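Local structure of VP5 (6QGI) at residues G17-E22 against I291-P296; A275-A278 against G282-Q285; Q285-L290 against V295-E300. The protein serves as an envelope protein of a haloarchaeal pleomorphic virus and probably brings about fusion of the viral membrane with that of the host. One frame throughout, in Å; residues are numbered along the deposited sequence.

Contact 1: residues G17-E22 against I291-P296; sequences GWALRE and IALNVP
Leu20 reaches across to Leu293 and Ala292 at the C-terminal end of helix 285-292. Its CB is directed at that helix end. With CG opposite the carbonyl carbon (chi1 -71°), the branch point faces its counterpart, Leu20 CG 3.8 Å from Leu293 CG. The two methyls then divide the work. Leu20 CD1 goes to the helix, where it lies 3.7 Å from Ala292 CB. Leu20 CD2 turns to the next residue and rests 3.7 Å from Leu293 CG, close to Leu293 CD2 as well. The leucines pass each other at a slant, each branch fitted beside the other. Ala19, in the short 3-10 turn before Leu20, adds its CB 4.1 Å from Leu293 CD2. The alanines suit their places because a single methyl lets the larger leucines come close. Val69 and Thr72 of helix 66-86 add to the cover of the buried leucines. The peptide oxygens have polar partners: Ala19 O bonds Tyr105 OH and Leu20 O bonds Arg271 NE. Between the segments the contact is purely apolar, consistent with a join that rests on close fit and the hydrophobic effect.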
ATOM      1  N   GLY A  17       4.796  -1.904  -6.582  1.00 22.59           N
ATOM      2  CA  GLY A  17       5.380  -2.550  -7.750  1.00 22.72           C
ATOM      3  C   GLY A  17       4.529  -2.459  -8.998  1.00 27.82           C
ATOM      4  O   GLY A  17       5.063  -2.460 -10.111  1.00 28.01           O
ATOM      5  N   TRP A  18       3.200  -2.327  -8.805  1.00 25.17           N
ATOM      6  CA  TRP A  18       2.169  -2.201  -9.841  1.00 25.48           C
ATOM      7  C   TRP A  18       2.343  -0.937 -10.683  1.00 30.01           C
ATOM      8  O   TRP A  18       1.832  -0.863 -11.804  1.00 29.79           O
ATOM      9  CB  TRP A  18       0.777  -2.202  -9.198  1.00 24.19           C
ATOM     10  CG  TRP A  18       0.559  -1.071  -8.241  1.00 24.81           C
ATOM     11  CD1 TRP A  18       0.847  -1.059  -6.908  1.00 27.53           C
ATOM     12  CD2 TRP A  18      -0.002   0.210  -8.544  1.00 24.47           C
ATOM     13  NE1 TRP A  18       0.558   0.171  -6.375  1.00 26.74           N
ATOM     14  CE2 TRP A  18      -0.001   0.959  -7.348  1.00 28.19           C
ATOM     15  CE3 TRP A  18      -0.500   0.802  -9.718  1.00 25.79           C
ATOM     16  CZ2 TRP A  18      -0.484   2.271  -7.289  1.00 27.37           C
ATOM     17  CZ3 TRP A  18      -0.981   2.100  -9.659  1.00 27.16           C
ATOM     18  CH2 TRP A  18      -0.980   2.817  -8.454  1.00 27.61           C
ATOM     19  N   ALA A  19       3.027   0.070 -10.123  1.00 26.87           N
ATOM     20  CA  ALA A  19       3.308   1.324 -10.808  1.00 26.79           C
ATOM     21  C   ALA A  19       4.634   1.235 -11.562  1.00 31.60           C
ATOM     22  O   ALA A  19       4.968   2.145 -12.311  1.00 31.48           O
ATOM     23  CB  ALA A  19       3.339   2.463  -9.800  1.00 27.28           C
ATOM     24  N   LEU A  20       5.380   0.127 -11.384  1.00 28.37           N
ATOM     25  CA  LEU A  20       6.677  -0.061 -12.034  1.00 28.82           C
ATOM     26  C   LEU A  20       6.687  -1.192 -13.058  1.00 33.31           C
ATOM     27  O   LEU A  20       7.326  -1.055 -14.098  1.00 33.59           O
ATOM     28  CB  LEU A  20       7.762  -0.318 -10.982  1.00 28.83           C
ATOM     29  CG  LEU A  20       8.147   0.873 -10.126  1.00 32.77           C
ATOM     30  CD1 LEU A  20       9.037   0.449  -9.020  1.00 33.05           C
ATOM     31  CD2 LEU A  20       8.841   1.953 -10.960  1.00 34.30           C
ATOM     32  N   ARG A  21       6.000  -2.312 -12.765  1.00 29.23           N
ATOM     33  CA  ARG A  21       5.975  -3.490 -13.637  1.00 28.86           C
ATOM     34  C   ARG A  21       4.679  -4.272 -13.462  1.00 34.37           C
ATOM     35  O   ARG A  21       3.889  -3.929 -12.583  1.00 33.36           O
ATOM     36  CB  ARG A  21       7.181  -4.387 -13.303  1.00 26.24           C
ATOM     37  CG  ARG A  21       7.066  -5.028 -11.920  1.00 26.90           C
ATOM     38  CD  ARG A  21       8.378  -5.512 -11.373  1.00 28.41           C
ATOM     39  NE  ARG A  21       8.265  -5.720  -9.931  1.00 33.30           N
ATOM     40  CZ  ARG A  21       8.558  -4.803  -9.014  1.00 42.39           C
ATOM     41  NH1 ARG A  21       9.004  -3.606  -9.384  1.00 22.01           N
ATOM     42  NH2 ARG A  21       8.417  -5.072  -7.726  1.00 30.48           N
ATOM     43  N   GLU A  22       4.479  -5.346 -14.266  1.00 33.10           N
ATOM     44  CA  GLU A  22       3.327  -6.239 -14.131  1.00 33.17           C
ATOM     45  C   GLU A  22       3.387  -6.855 -12.725  1.00 37.41           C
ATOM     46  O   GLU A  22       4.414  -7.413 -12.339  1.00 36.57           O
ATOM     47  CB  GLU A  22       3.322  -7.307 -15.235  1.00 35.32           C
ATOM     48  CG  GLU A  22       1.968  -7.965 -15.425  1.00 48.77           C
ATOM     49  CD  GLU A  22       1.926  -9.213 -16.285  1.00 73.50           C
ATOM     50  OE1 GLU A  22       3.002  -9.702 -16.699  1.00 70.59           O
ATOM     51  OE2 GLU A  22       0.804  -9.711 -16.539  1.00 67.26           O
ATOM     52  N   ILE A 291      12.355   3.645  -4.192  1.00 27.49           N
ATOM     53  CA  ILE A 291      13.583   4.313  -4.653  1.00 28.29           C
ATOM     54  C   ILE A 291      13.482   4.462  -6.179  1.00 32.35           C
ATOM     55  O   ILE A 291      13.763   5.538  -6.704  1.00 32.47           O
ATOM     56  CB  ILE A 291      14.877   3.564  -4.196  1.00 32.20           C
ATOM     57  CG1 ILE A 291      15.065   3.676  -2.665  1.00 32.88           C
ATOM     58  CG2 ILE A 291      16.143   4.061  -4.937  1.00 33.15           C
ATOM     59  CD1 ILE A 291      15.802   2.509  -2.046  1.00 41.09           C
ATOM     60  N   ALA A 292      13.026   3.395  -6.872  1.00 28.72           N
ATOM     61  CA  ALA A 292      12.829   3.371  -8.326  1.00 28.63           C
ATOM     62  C   ALA A 292      11.771   4.392  -8.779  1.00 32.42           C
ATOM     63  O   ALA A 292      11.867   4.916  -9.892  1.00 31.90           O
ATOM     64  CB  ALA A 292      12.428   1.984  -8.771  1.00 29.11           C
ATOM     65  N   LEU A 293      10.779   4.683  -7.905  1.00 28.92           N
ATOM     66  CA  LEU A 293       9.722   5.665  -8.163  1.00 28.48           C
ATOM     67  C   LEU A 293      10.167   7.065  -7.724  1.00 33.45           C
ATOM     68  O   LEU A 293       9.366   7.998  -7.726  1.00 32.84           O
ATOM     69  CB  LEU A 293       8.407   5.259  -7.479  1.00 27.75           C
ATOM     70  CG  LEU A 293       7.626   4.145  -8.177  1.00 31.64           C
ATOM     71  CD1 LEU A 293       6.765   3.386  -7.197  1.00 31.34           C
ATOM     72  CD2 LEU A 293       6.800   4.683  -9.346  1.00 33.07           C
ATOM     73  N   ASN A 294      11.463   7.210  -7.378  1.00 31.24           N
ATOM     74  CA  ASN A 294      12.133   8.452  -6.989  1.00 31.71           C
ATOM     75  C   ASN A 294      11.374   9.224  -5.881  1.00 35.99           C
ATOM     76  O   ASN A 294      11.162  10.441  -5.968  1.00 36.85           O
ATOM     77  CB  ASN A 294      12.366   9.329  -8.221  1.00 31.02           C
ATOM     78  CG  ASN A 294      13.387  10.406  -8.014  1.00 40.65           C
ATOM     79  OD1 ASN A 294      14.476  10.170  -7.474  1.00 32.82           O
ATOM     80  ND2 ASN A 294      13.042  11.614  -8.436  1.00 28.04           N
ATOM     81  N   VAL A 295      10.992   8.504  -4.828  1.00 31.21           N
ATOM     82  CA  VAL A 295      10.302   9.091  -3.684  1.00 30.34           C
ATOM     83  C   VAL A 295      11.398   9.560  -2.708  1.00 33.61           C
ATOM     84  O   VAL A 295      12.247   8.740  -2.365  1.00 33.24           O
ATOM     85  CB  VAL A 295       9.294   8.077  -3.060  1.00 33.29           C
ATOM     86  CG1 VAL A 295       8.702   8.596  -1.756  1.00 32.96           C
ATOM     87  CG2 VAL A 295       8.184   7.726  -4.049  1.00 32.37           C
ATOM     88  N   PRO A 296      11.450  10.861  -2.301  1.00 29.99           N
ATOM     89  CA  PRO A 296      12.516  11.305  -1.371  1.00 30.52           C
ATOM     90  C   PRO A 296      12.669  10.366  -0.172  1.00 34.77           C
ATOM     91  O   PRO A 296      11.669   9.967   0.432  1.00 34.34           O
ATOM     92  CB  PRO A 296      12.060  12.699  -0.946  1.00 32.28           C
ATOM     93  CG  PRO A 296      11.237  13.179  -2.082  1.00 36.11           C
ATOM     94  CD  PRO A 296      10.555  11.979  -2.667  1.00 30.95           C
TER

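Contact 2: residues A275-A278 against G282-Q285; sequences AMMA and GMSQ
Met277 and Gln285 meet where the side-chain amide of the glutamine leans over the backbone of helix 270-279. Gln285 CG lies opposite its own backbone N (chi1 -155°), and a bend at chi2 brings the amide back to the peptide joining Met277 to Ala278. The amide is tilted by roughly 36° against that peptide, and its oxygen stands over the peptide face, with Gln285 OE1 3.3 Å from Met277 C. Because the peptide N-H lies in the plane beneath it, Gln285 OE1 makes no hydrogen bond with Ala278 N despite a separation of 3.3 Å. On the same side chain, Gln285 CD has the methyl Ala278 CB 3.9 Å away. A small residue suits this place, since it lets the flat amide settle on the helix. The polar partner of the amide nitrogen is Asp289.

Beside this, the two methionines slant across each other, with Met277 SD 4.2 Å from Met283 SD and equally near Met283 CG. Both chains bend at the last torsion, which takes their CE methyls to Ala288 of the following helix. Helix 476-496 borders the pair, with Ile490 against Met277 and Tyr493 against Met283. Long, flexible and weakly polar, methionine can follow the uneven surfaces of the neighbouring helices. The chemistry is mainly van der Waals fit between sulfur, methyl and amide surfaces; Gln285 OE1 also lies near Met277 O, with no bond between the two acceptors, while the amide N-H bonds within its own helix.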
ATOM      1  N   ALA A 275      12.932  -4.215 -10.961  1.00 30.19           N
ATOM      2  CA  ALA A 275      12.308  -5.365 -11.629  1.00 30.61           C
ATOM      3  C   ALA A 275      13.179  -6.607 -11.480  1.00 37.75           C
ATOM      4  O   ALA A 275      12.660  -7.715 -11.324  1.00 36.98           O
ATOM      5  CB  ALA A 275      12.090  -5.057 -13.101  1.00 31.15           C
ATOM      6  N   MET A 276      14.511  -6.403 -11.527  1.00 37.91           N
ATOM      7  CA  MET A 276      15.550  -7.428 -11.395  1.00 40.07           C
ATOM      8  C   MET A 276      15.588  -7.954  -9.962  1.00 43.78           C
ATOM      9  O   MET A 276      15.697  -9.164  -9.760  1.00 44.01           O
ATOM     10  CB  MET A 276      16.920  -6.858 -11.796  1.00 43.81           C
ATOM     11  CG  MET A 276      17.060  -6.566 -13.280  1.00 48.71           C
ATOM     12  SD  MET A 276      18.541  -5.588 -13.678  1.00 54.95           S
ATOM     13  CE  MET A 276      19.768  -6.800 -13.524  1.00 53.06           C
ATOM     14  N   MET A 277      15.467  -7.039  -8.973  1.00 39.49           N
ATOM     15  CA  MET A 277      15.437  -7.346  -7.540  1.00 39.10           C
ATOM     16  C   MET A 277      14.165  -8.101  -7.175  1.00 41.56           C
ATOM     17  O   MET A 277      14.182  -8.897  -6.238  1.00 41.24           O
ATOM     18  CB  MET A 277      15.542  -6.064  -6.706  1.00 41.24           C
ATOM     19  CG  MET A 277      16.942  -5.506  -6.640  1.00 46.05           C
ATOM     20  SD  MET A 277      17.066  -4.088  -5.525  1.00 50.37           S
ATOM     21  CE  MET A 277      16.652  -2.779  -6.632  1.00 46.46           C
ATOM     22  N   ALA A 278      13.066  -7.847  -7.917  1.00 37.31           N
ATOM     23  CA  ALA A 278      11.764  -8.498  -7.747  1.00 36.62           C
ATOM     24  C   ALA A 278      11.816  -9.959  -8.206  1.00 42.02           C
ATOM     25  O   ALA A 278      11.001 -10.768  -7.760  1.00 41.01           O
ATOM     26  CB  ALA A 278      10.702  -7.744  -8.528  1.00 36.52           C
ATOM     27  N   GLY A 282      16.580 -10.795  -1.643  1.00 45.17           N
ATOM     28  CA  GLY A 282      17.503  -9.797  -1.113  1.00 44.65           C
ATOM     29  C   GLY A 282      16.821  -8.816  -0.185  1.00 45.32           C
ATOM     30  O   GLY A 282      16.230  -9.220   0.821  1.00 45.13           O
ATOM     31  N   MET A 283      16.895  -7.521  -0.519  1.00 39.08           N
ATOM     32  CA  MET A 283      16.264  -6.482   0.289  1.00 37.00           C
ATOM     33  C   MET A 283      14.749  -6.444   0.030  1.00 36.76           C
ATOM     34  O   MET A 283      14.285  -6.885  -1.029  1.00 35.32           O
ATOM     35  CB  MET A 283      16.910  -5.095   0.054  1.00 39.36           C
ATOM     36  CG  MET A 283      16.774  -4.562  -1.364  1.00 42.68           C
ATOM     37  SD  MET A 283      17.371  -2.861  -1.534  1.00 47.42           S
ATOM     38  CE  MET A 283      15.944  -1.994  -1.185  1.00 42.87           C
ATOM     39  N   SER A 284      13.992  -5.922   1.016  1.00 31.05           N
ATOM     40  CA  SER A 284      12.543  -5.746   0.954  1.00 28.73           C
ATOM     41  C   SER A 284      12.191  -4.923  -0.299  1.00 30.10           C
ATOM     42  O   SER A 284      12.810  -3.887  -0.556  1.00 28.64           O
ATOM     43  CB  SER A 284      12.040  -5.090   2.233  1.00 31.87           C
ATOM     44  OG  SER A 284      12.710  -3.867   2.494  1.00 40.42           O
ATOM     45  N   GLN A 285      11.259  -5.450  -1.112  1.00 25.70           N
ATOM     46  CA  GLN A 285      10.874  -4.933  -2.425  1.00 24.53           C
ATOM     47  C   GLN A 285      10.191  -3.560  -2.437  1.00 27.52           C
ATOM     48  O   GLN A 285      10.449  -2.790  -3.363  1.00 26.42           O
ATOM     49  CB  GLN A 285       9.979  -5.948  -3.151  1.00 25.23           C
ATOM     50  CG  GLN A 285      10.002  -5.833  -4.680  1.00 36.69           C
ATOM     51  CD  GLN A 285      11.390  -5.696  -5.256  1.00 53.86           C
ATOM     52  OE1 GLN A 285      12.269  -6.536  -5.044  1.00 51.81           O
ATOM     53  NE2 GLN A 285      11.617  -4.617  -5.990  1.00 45.82           N
TER

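Contact 3: residues Q285-L290 against V295-E300; sequences QAIADL and VPVDAE
A Schellman motif ends helix 285-292, and its outer bond ties the two segments together: Val295 N donates to Leu290 O at 3.1 Å, with an angle of 161° at the hydrogen. Inside it runs the second bond of the motif, from Asn294 N to Ile291 O. Asn294 takes the positive phi that the reversal needs, and asparagine tolerates this left-handed conformation better than most residues; its OD1 is bonded by Ser465 N.

Apolar side chains complete the turn. Val295 points back at the helix, and its methyl CG2 comes 4.0 Å from Leu290 CD2, the two side chains meeting at an angle. Two residues on, Val297 also faces the helix and offers its CG2, which Ile287 CD1 reaches at 4.1 Å. With Ile287 CG1 opposite the backbone N (chi1 -174°) and the chain bent at chi2, the delta methyl comes to the strand. Beta-branched valine suits an extended chain, and here each turns one methyl, CG2, to the helix. Tyr493 of helix 476-496 touches both Ile287 and Val297, while Thr436 touches Ile287 and Leu290.

On the helix itself, Gln285 NE2 donates to Asp289 OD1 at 2.8 Å, one turn along. The donor approaches from above the carboxylate plane, whereas Asp289 OD2 pairs with Arg21, a neighbouring charge that probably favours the ionised aspartate. Beyond Pro296, whose backbone bonds to Leu320, comes a short, weakly bonded strand at about 297-299, which pairs antiparallel with strand 312-320. The Leu290-Val295 pair is the apolar contact that characteristically goes with a Schellman motif, set between the residue accepting the outer bond and the one after the positive-phi residue; here it leads the chain from helix into beta structure.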
ATOM      1  N   GLN A 285      11.259  -5.450  -1.112  1.00 25.70           N
ATOM      2  CA  GLN A 285      10.874  -4.933  -2.425  1.00 24.53           C
ATOM      3  C   GLN A 285      10.191  -3.560  -2.437  1.00 27.52           C
ATOM      4  O   GLN A 285      10.449  -2.790  -3.363  1.00 26.42           O
ATOM      5  CB  GLN A 285       9.979  -5.948  -3.151  1.00 25.23           C
ATOM      6  CG  GLN A 285      10.002  -5.833  -4.680  1.00 36.69           C
ATOM      7  CD  GLN A 285      11.390  -5.696  -5.256  1.00 53.86           C
ATOM      8  OE1 GLN A 285      12.269  -6.536  -5.044  1.00 51.81           O
ATOM      9  NE2 GLN A 285      11.617  -4.617  -5.990  1.00 45.82           N
ATOM     10  N   ALA A 286       9.308  -3.260  -1.470  1.00 24.33           N
ATOM     11  CA  ALA A 286       8.590  -1.981  -1.459  1.00 23.80           C
ATOM     12  C   ALA A 286       9.545  -0.769  -1.400  1.00 28.26           C
ATOM     13  O   ALA A 286       9.306   0.201  -2.124  1.00 27.90           O
ATOM     14  CB  ALA A 286       7.592  -1.933  -0.316  1.00 24.11           C
ATOM     15  N   ILE A 287      10.645  -0.839  -0.609  1.00 24.87           N
ATOM     16  CA  ILE A 287      11.594   0.283  -0.561  1.00 25.07           C
ATOM     17  C   ILE A 287      12.404   0.332  -1.882  1.00 28.54           C
ATOM     18  O   ILE A 287      12.611   1.427  -2.407  1.00 28.11           O
ATOM     19  CB  ILE A 287      12.486   0.340   0.717  1.00 28.91           C
ATOM     20  CG1 ILE A 287      13.365   1.624   0.771  1.00 29.75           C
ATOM     21  CG2 ILE A 287      13.324  -0.921   0.919  1.00 30.45           C
ATOM     22  CD1 ILE A 287      12.621   2.977   0.726  1.00 32.43           C
ATOM     23  N   ALA A 288      12.762  -0.840  -2.458  1.00 25.08           N
ATOM     24  CA  ALA A 288      13.449  -0.932  -3.752  1.00 25.40           C
ATOM     25  C   ALA A 288      12.604  -0.255  -4.841  1.00 29.75           C
ATOM     26  O   ALA A 288      13.128   0.529  -5.625  1.00 30.49           O
ATOM     27  CB  ALA A 288      13.710  -2.390  -4.107  1.00 26.26           C
ATOM     28  N   ASP A 289      11.282  -0.500  -4.814  1.00 25.81           N
ATOM     29  CA  ASP A 289      10.292   0.068  -5.721  1.00 24.75           C
ATOM     30  C   ASP A 289      10.077   1.568  -5.443  1.00 28.35           C
ATOM     31  O   ASP A 289       9.943   2.340  -6.394  1.00 28.28           O
ATOM     32  CB  ASP A 289       8.963  -0.710  -5.618  1.00 25.95           C
ATOM     33  CG  ASP A 289       8.993  -2.141  -6.148  1.00 37.44           C
ATOM     34  OD1 ASP A 289       9.960  -2.498  -6.869  1.00 39.00           O
ATOM     35  OD2 ASP A 289       8.053  -2.908  -5.839  1.00 42.26           O
ATOM     36  N   LEU A 290      10.070   1.984  -4.154  1.00 24.69           N
ATOM     37  CA  LEU A 290       9.923   3.391  -3.760  1.00 24.49           C
ATOM     38  C   LEU A 290      11.132   4.232  -4.206  1.00 29.66           C
ATOM     39  O   LEU A 290      10.950   5.394  -4.571  1.00 29.31           O
ATOM     40  CB  LEU A 290       9.703   3.544  -2.243  1.00 24.44           C
ATOM     41  CG  LEU A 290       8.277   3.294  -1.711  1.00 28.05           C
ATOM     42  CD1 LEU A 290       8.255   3.344  -0.208  1.00 28.12           C
ATOM     43  CD2 LEU A 290       7.267   4.314  -2.255  1.00 29.50           C
ATOM     44  N   VAL A 295      10.992   8.504  -4.828  1.00 31.21           N
ATOM     45  CA  VAL A 295      10.302   9.091  -3.684  1.00 30.34           C
ATOM     46  C   VAL A 295      11.398   9.560  -2.708  1.00 33.61           C
ATOM     47  O   VAL A 295      12.247   8.740  -2.365  1.00 33.24           O
ATOM     48  CB  VAL A 295       9.294   8.077  -3.060  1.00 33.29           C
ATOM     49  CG1 VAL A 295       8.702   8.596  -1.756  1.00 32.96           C
ATOM     50  CG2 VAL A 295       8.184   7.726  -4.049  1.00 32.37           C
ATOM     51  N   PRO A 296      11.450  10.861  -2.301  1.00 29.99           N
ATOM     52  CA  PRO A 296      12.516  11.305  -1.371  1.00 30.52           C
ATOM     53  C   PRO A 296      12.669  10.366  -0.172  1.00 34.77           C
ATOM     54  O   PRO A 296      11.669   9.967   0.432  1.00 34.34           O
ATOM     55  CB  PRO A 296      12.060  12.699  -0.946  1.00 32.28           C
ATOM     56  CG  PRO A 296      11.237  13.179  -2.082  1.00 36.11           C
ATOM     57  CD  PRO A 296      10.555  11.979  -2.667  1.00 30.95           C
ATOM     58  N   VAL A 297      13.911   9.927   0.098  1.00 31.50           N
ATOM     59  CA  VAL A 297      14.214   8.956   1.152  1.00 31.47           C
ATOM     60  C   VAL A 297      15.395   9.419   2.015  1.00 35.72           C
ATOM     61  O   VAL A 297      16.304  10.088   1.520  1.00 36.18           O
ATOM     62  CB  VAL A 297      14.524   7.550   0.528  1.00 35.72           C
ATOM     63  CG1 VAL A 297      15.066   6.573   1.560  1.00 36.52           C
ATOM     64  CG2 VAL A 297      13.306   6.942  -0.157  1.00 34.49           C
ATOM     65  N   ASP A 298      15.389   9.013   3.296  1.00 31.53           N
ATOM     66  CA  ASP A 298      16.492   9.207   4.219  1.00 32.22           C
ATOM     67  C   ASP A 298      16.999   7.822   4.610  1.00 36.68           C
ATOM     68  O   ASP A 298      16.565   7.239   5.610  1.00 36.41           O
ATOM     69  CB  ASP A 298      16.117  10.062   5.442  1.00 34.12           C
ATOM     70  CG  ASP A 298      17.296  10.463   6.327  1.00 44.53           C
ATOM     71  OD1 ASP A 298      18.346   9.780   6.278  1.00 45.50           O
ATOM     72  OD2 ASP A 298      17.171  11.452   7.062  1.00 50.77           O
ATOM     73  N   ALA A 299      17.905   7.296   3.779  1.00 33.31           N
ATOM     74  CA  ALA A 299      18.542   5.994   3.936  1.00 33.44           C
ATOM     75  C   ALA A 299      19.628   6.013   5.017  1.00 39.42           C
ATOM     76  O   ALA A 299      19.907   4.975   5.617  1.00 39.58           O
ATOM     77  CB  ALA A 299      19.156   5.577   2.610  1.00 34.01           C
ATOM     78  N   GLU A 300      20.243   7.188   5.251  1.00 37.62           N
ATOM     79  CA  GLU A 300      21.372   7.366   6.162  1.00 39.38           C
ATOM     80  C   GLU A 300      21.012   7.664   7.625  1.00 43.37           C
ATOM     81  O   GLU A 300      21.923   7.671   8.454  1.00 44.48           O
ATOM     82  CB  GLU A 300      22.304   8.471   5.644  1.00 41.95           C
ATOM     83  CG  GLU A 300      23.497   7.939   4.861  1.00 57.12           C
ATOM     84  CD  GLU A 300      24.409   6.948   5.571  1.00 87.87           C
ATOM     85  OE1 GLU A 300      24.672   7.126   6.783  1.00 84.70           O
ATOM     86  OE2 GLU A 300      24.868   5.994   4.903  1.00 86.79           O
TER

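Contacts 2 and 3 follow one another along the chain and share Gln285, their centres 12 Å apart; contact 1 brings a much earlier loop, after strand 11-13, to the end of the same helix 285-292. Contact 1 lies about 9 Å from contact 3, centre to centre, and 12 Å from contact 2. Arg21 links all three: its salt bridge to Asp289 ties contact 1 to contact 3, while its side chain packs on Ala275, Ala278 and Gln285. Helix 285-292 packs along helix 270-279 and meets residues 17-22, chiefly toward its end. Contact 3 leads from the helix into the strands, while contacts 1 and 2 set the helix against loop 17-22 and helix 270-279.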